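Local coordinates for protein putative sugar ABC transporter (Yersinia enterocolitica subsp. enterocolitica 8081, PDB 5ULB) that probably binds methylthioribose-like sugars in the periplasm as the substrate-binding component of an ABC transporter, at residues 104-109 with 267-272; 119-124 with 283-288. All coordinates share one frame; numbering follows the deposited sequence.

Interactions 1 and 2 lie side by side in one lobe of a periplasmic binding protein, with centres about 8 Å apart. Along the chain their segments alternate: 104-109, 119-124, 267-272, then 283-288. Strands 102-106 and 118-122 are neighbours in the sheet. Helix 262-278 packs over them, and the strand that follows it, 285-294, pairs with 118-122. Interaction 1 therefore sets a late helix on the sheet, and interaction 2 adds a late strand to it. Both put distant parts of the sequence in the same lobe. Both also reach the sugar site, through Phe106 and Asp107 in the first and Gln122 in the second.

Interaction 1: 104-109 with 267-272; sequences SVFDTA and AVNLRL
Asn269 meets Ser104 through its side-chain amide, which reaches from helix 262-278 to strand 102-106. The axes of strand 104-106 and helix 267-272 run nearly antiparallel and come within 8.3 Å. Asn269 has CG beside its own backbone N (chi1 -82°), which turns the amide to the strand. Its OD1 accepts a hydrogen bond from Ser104 OG at 2.8 Å. The hydroxyl comes in tilted 33° from the carbonyl plane. Asn269 OD1 also lies 3.5 Å from Val105 O, but both are acceptors and no bond forms. On the other branch, Asn269 ND2 sits 4.0 Å from Phe106 CB. Phe106 starts toward the helix, but its ring leads away to the bound sugar, whose pocket also holds the next residue, Asp107. Asn269 ND2 is hydrogen-bonded to Ile265 O, one turn back in the helix, and to Thr120 OG1 on the next strand. Almost one turn further on, Leu272 brings CD1 to 3.7 Å from Ser104 OG and flanks the hydroxyl with a methyl group. All the residues that touch here are buried. The amide is gripped at both ends, through OD1 by the serine and through ND2 by its two acceptors. Its rotation is thereby fixed, and its polar atoms are satisfied although the contact is buried.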
# COMPACT_ATOMS: atom_id res chain seq x y z
N SER A 104 -9.25 -1.81 -12.81
CA SER A 104 -9.34 -1.24 -11.50
C SER A 104 -7.96 -0.61 -11.20
O SER A 104 -6.93 -1.15 -11.63
CB SER A 104 -9.69 -2.28 -10.44
OG SER A 104 -9.89 -1.76 -9.17
N VAL A 105 -7.93 0.50 -10.42
CA VAL A 105 -6.74 1.13 -10.10
C VAL A 105 -6.64 1.35 -8.60
O VAL A 105 -7.64 1.42 -7.89
CB VAL A 105 -6.46 2.42 -10.86
CG1 VAL A 105 -6.50 2.15 -12.40
CG2 VAL A 105 -7.41 3.53 -10.49
N PHE A 106 -5.39 1.39 -8.11
CA PHE A 106 -5.08 1.61 -6.70
C PHE A 106 -4.09 2.75 -6.58
O PHE A 106 -3.07 2.76 -7.30
CB PHE A 106 -4.52 0.36 -6.07
CG PHE A 106 -4.09 0.55 -4.63
CD1 PHE A 106 -5.03 0.86 -3.62
CD2 PHE A 106 -2.80 0.49 -4.30
CE1 PHE A 106 -4.57 1.12 -2.35
CE2 PHE A 106 -2.39 0.74 -3.00
CZ PHE A 106 -3.24 1.13 -2.02
N ASP A 107 -4.34 3.73 -5.73
CA ASP A 107 -3.43 4.85 -5.50
C ASP A 107 -2.97 5.51 -6.78
O ASP A 107 -1.79 5.92 -6.86
CB ASP A 107 -2.20 4.35 -4.69
CG ASP A 107 -2.43 4.36 -3.21
OD1 ASP A 107 -3.49 4.83 -2.71
OD2 ASP A 107 -1.45 3.89 -2.50
N THR A 108 -3.91 5.69 -7.67
CA THR A 108 -3.63 6.23 -9.00
C THR A 108 -4.35 7.53 -9.21
O THR A 108 -5.49 7.70 -8.77
CB THR A 108 -3.97 5.15 -10.08
OG1 THR A 108 -3.06 4.06 -9.90
CG2 THR A 108 -3.86 5.64 -11.50
N ALA A 109 -3.69 8.49 -9.85
CA ALA A 109 -4.27 9.79 -10.08
C ALA A 109 -5.20 9.79 -11.24
O ALA A 109 -4.77 9.61 -12.39
CB ALA A 109 -3.13 10.78 -10.32
N ALA A 267 -5.74 -8.48 -3.67
CA ALA A 267 -6.85 -9.40 -3.92
C ALA A 267 -8.12 -8.64 -4.31
O ALA A 267 -8.83 -9.13 -5.20
CB ALA A 267 -7.05 -10.24 -2.71
N VAL A 268 -8.46 -7.58 -3.56
CA VAL A 268 -9.70 -6.89 -3.88
C VAL A 268 -9.65 -6.29 -5.25
O VAL A 268 -10.70 -6.27 -5.93
CB VAL A 268 -10.01 -5.93 -2.73
CG1 VAL A 268 -11.01 -4.88 -3.14
CG2 VAL A 268 -10.45 -6.70 -1.48
N ASN A 269 -8.53 -5.68 -5.63
CA ASN A 269 -8.47 -5.19 -7.03
C ASN A 269 -8.68 -6.30 -8.04
O ASN A 269 -9.35 -6.04 -9.05
CB ASN A 269 -7.15 -4.40 -7.23
CG ASN A 269 -7.26 -2.97 -6.72
OD1 ASN A 269 -7.68 -2.09 -7.52
ND2 ASN A 269 -7.00 -2.68 -5.45
N LEU A 270 -8.18 -7.47 -7.80
CA LEU A 270 -8.46 -8.61 -8.69
C LEU A 270 -9.93 -8.93 -8.69
O LEU A 270 -10.50 -9.19 -9.73
CB LEU A 270 -7.51 -9.79 -8.31
CG LEU A 270 -7.42 -10.92 -9.30
CD1 LEU A 270 -8.61 -11.85 -9.28
CD2 LEU A 270 -7.01 -10.52 -10.66
N ARG A 271 -10.54 -9.04 -7.49
CA ARG A 271 -11.98 -9.33 -7.40
C ARG A 271 -12.79 -8.35 -8.25
O ARG A 271 -13.75 -8.71 -8.94
CB ARG A 271 -12.47 -9.27 -5.94
CG ARG A 271 -11.88 -10.29 -5.05
CD ARG A 271 -12.46 -10.10 -3.63
NE ARG A 271 -11.73 -10.89 -2.66
CZ ARG A 271 -11.92 -10.81 -1.34
NH1 ARG A 271 -12.79 -9.99 -0.84
NH2 ARG A 271 -11.24 -11.57 -0.53
N LEU A 272 -12.45 -7.05 -8.16
CA LEU A 272 -13.13 -6.03 -8.94
C LEU A 272 -13.03 -6.24 -10.45
O LEU A 272 -13.99 -6.15 -11.14
CB LEU A 272 -12.65 -4.62 -8.52
CG LEU A 272 -13.14 -4.16 -7.13
CD1 LEU A 272 -12.24 -3.05 -6.61
CD2 LEU A 272 -14.57 -3.67 -7.29

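Interaction 2: 119-124 with 283-288; sequences VTQQDD and PASYEF
Phe288 lays the edge of its ring against strand 118-122. Its CD2 is 3.5 Å from Gln121 O, and its CE2 is 3.8 Å from Thr120 OG1, which lies near the ring plane. That hydroxyl is hydrogen-bonded to Val105 O. Tyr286 CE2 sits over one face of the Phe288 ring, toward the rim and 3.7 Å above its plane, and Tyr286 OH bonds to Asp322. The backbones pair in parallel. Tyr286 N donates to Val119 O, and Phe288 N donates to Gln121 O at 3.0 Å. Gln121 N returns a bond to Tyr286 O. Beyond the pairing, a water accepts from Asp123 N at 2.8 Å and donates to Phe288 O. The direct bond between these two backbone atoms is weak. The carboxylates of Asp123 and Glu287 stack with planes 16° apart, and Asp123 OD2 is 3.6 Å from Glu287 OE1. Their like charges probably repel. Asp123 OD1 caps the following helix at Ser126 N, while Gln122 NE2 binds O2 of the sugar. This is the layout of a type I periplasmic binding protein, where a late strand joins the first lobe's sheet beside the strand that leads to the other lobe.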
# COMPACT_ATOMS: atom_id res chain seq x y z
N VAL A 119 -11.83 3.18 -8.79
CA VAL A 119 -10.67 3.72 -8.17
C VAL A 119 -10.62 3.29 -6.72
O VAL A 119 -11.63 3.41 -6.00
CB VAL A 119 -10.56 5.24 -8.31
CG1 VAL A 119 -10.55 5.68 -9.77
CG2 VAL A 119 -11.63 5.96 -7.55
N THR A 120 -9.50 2.75 -6.28
CA THR A 120 -9.36 2.29 -4.95
C THR A 120 -8.22 2.98 -4.24
O THR A 120 -7.25 3.42 -4.88
CB THR A 120 -9.22 0.77 -4.84
OG1 THR A 120 -7.92 0.30 -5.21
CG2 THR A 120 -10.27 -0.04 -5.65
N GLN A 121 -8.33 3.12 -2.91
CA GLN A 121 -7.34 3.79 -2.11
C GLN A 121 -7.52 3.41 -0.67
O GLN A 121 -8.57 2.89 -0.30
CB GLN A 121 -7.38 5.29 -2.28
CG GLN A 121 -8.78 5.90 -2.11
CD GLN A 121 -9.75 5.78 -3.32
OE1 GLN A 121 -9.30 5.75 -4.45
NE2 GLN A 121 -11.02 5.52 -3.06
N GLN A 122 -6.52 3.66 0.15
CA GLN A 122 -6.68 3.58 1.59
C GLN A 122 -7.25 4.90 2.07
O GLN A 122 -7.32 5.87 1.35
CB GLN A 122 -5.32 3.25 2.27
CG GLN A 122 -4.70 1.93 1.78
CD GLN A 122 -3.24 1.78 2.02
OE1 GLN A 122 -2.81 0.85 2.79
NE2 GLN A 122 -2.46 2.62 1.44
N ASP A 123 -7.66 4.93 3.34
CA ASP A 123 -8.12 6.20 3.97
C ASP A 123 -6.90 6.90 4.47
O ASP A 123 -6.49 6.77 5.62
CB ASP A 123 -9.10 5.85 5.13
CG ASP A 123 -9.68 7.08 5.77
OD1 ASP A 123 -9.20 8.22 5.50
OD2 ASP A 123 -10.66 6.91 6.53
N ASP A 124 -6.24 7.62 3.55
CA ASP A 124 -4.96 8.25 3.87
C ASP A 124 -5.06 9.26 4.99
O ASP A 124 -4.10 9.40 5.77
CB ASP A 124 -4.38 8.83 2.57
CG ASP A 124 -3.91 7.76 1.64
OD1 ASP A 124 -3.12 6.90 2.06
OD2 ASP A 124 -4.42 7.77 0.47
N PRO A 283 -18.49 -0.54 -8.07
CA PRO A 283 -18.65 0.85 -7.71
C PRO A 283 -17.61 1.72 -8.37
O PRO A 283 -16.54 1.25 -8.81
CB PRO A 283 -18.43 0.85 -6.21
CG PRO A 283 -17.55 -0.31 -5.95
CD PRO A 283 -17.95 -1.34 -6.98
N ALA A 284 -17.83 3.01 -8.42
CA ALA A 284 -16.88 3.97 -8.93
C ALA A 284 -15.62 4.09 -8.05
O ALA A 284 -14.51 4.29 -8.58
CB ALA A 284 -17.55 5.35 -9.02
N SER A 285 -15.81 3.88 -6.75
CA SER A 285 -14.74 4.09 -5.79
C SER A 285 -14.87 3.05 -4.68
O SER A 285 -15.97 2.64 -4.30
CB SER A 285 -14.76 5.56 -5.22
OG SER A 285 -13.68 5.84 -4.33
N TYR A 286 -13.74 2.77 -4.06
CA TYR A 286 -13.73 1.92 -2.90
C TYR A 286 -12.51 2.27 -2.01
O TYR A 286 -11.39 2.48 -2.49
CB TYR A 286 -13.62 0.40 -3.29
CG TYR A 286 -13.56 -0.57 -2.17
CD1 TYR A 286 -14.71 -0.88 -1.43
CD2 TYR A 286 -12.36 -1.11 -1.68
CE1 TYR A 286 -14.70 -1.75 -0.39
CE2 TYR A 286 -12.39 -1.94 -0.63
CZ TYR A 286 -13.54 -2.30 -0.01
OH TYR A 286 -13.49 -3.16 1.04
N GLU A 287 -12.77 2.30 -0.70
CA GLU A 287 -11.74 2.67 0.27
C GLU A 287 -11.47 1.54 1.25
O GLU A 287 -12.42 0.99 1.86
CB GLU A 287 -12.16 3.92 1.04
CG GLU A 287 -11.12 4.51 1.89
CD GLU A 287 -11.55 5.85 2.51
OE1 GLU A 287 -12.24 5.82 3.53
OE2 GLU A 287 -11.10 6.87 1.96
N PHE A 288 -10.19 1.18 1.48
CA PHE A 288 -9.85 0.19 2.44
C PHE A 288 -9.72 0.82 3.83
O PHE A 288 -9.25 1.91 3.95
CB PHE A 288 -8.46 -0.43 2.08
CG PHE A 288 -8.49 -1.15 0.77
CD1 PHE A 288 -8.83 -2.47 0.70
CD2 PHE A 288 -8.14 -0.54 -0.40
CE1 PHE A 288 -8.89 -3.15 -0.53
CE2 PHE A 288 -8.17 -1.20 -1.68
CZ PHE A 288 -8.59 -2.51 -1.71
O HOH W 1 -7.23 2.95 5.20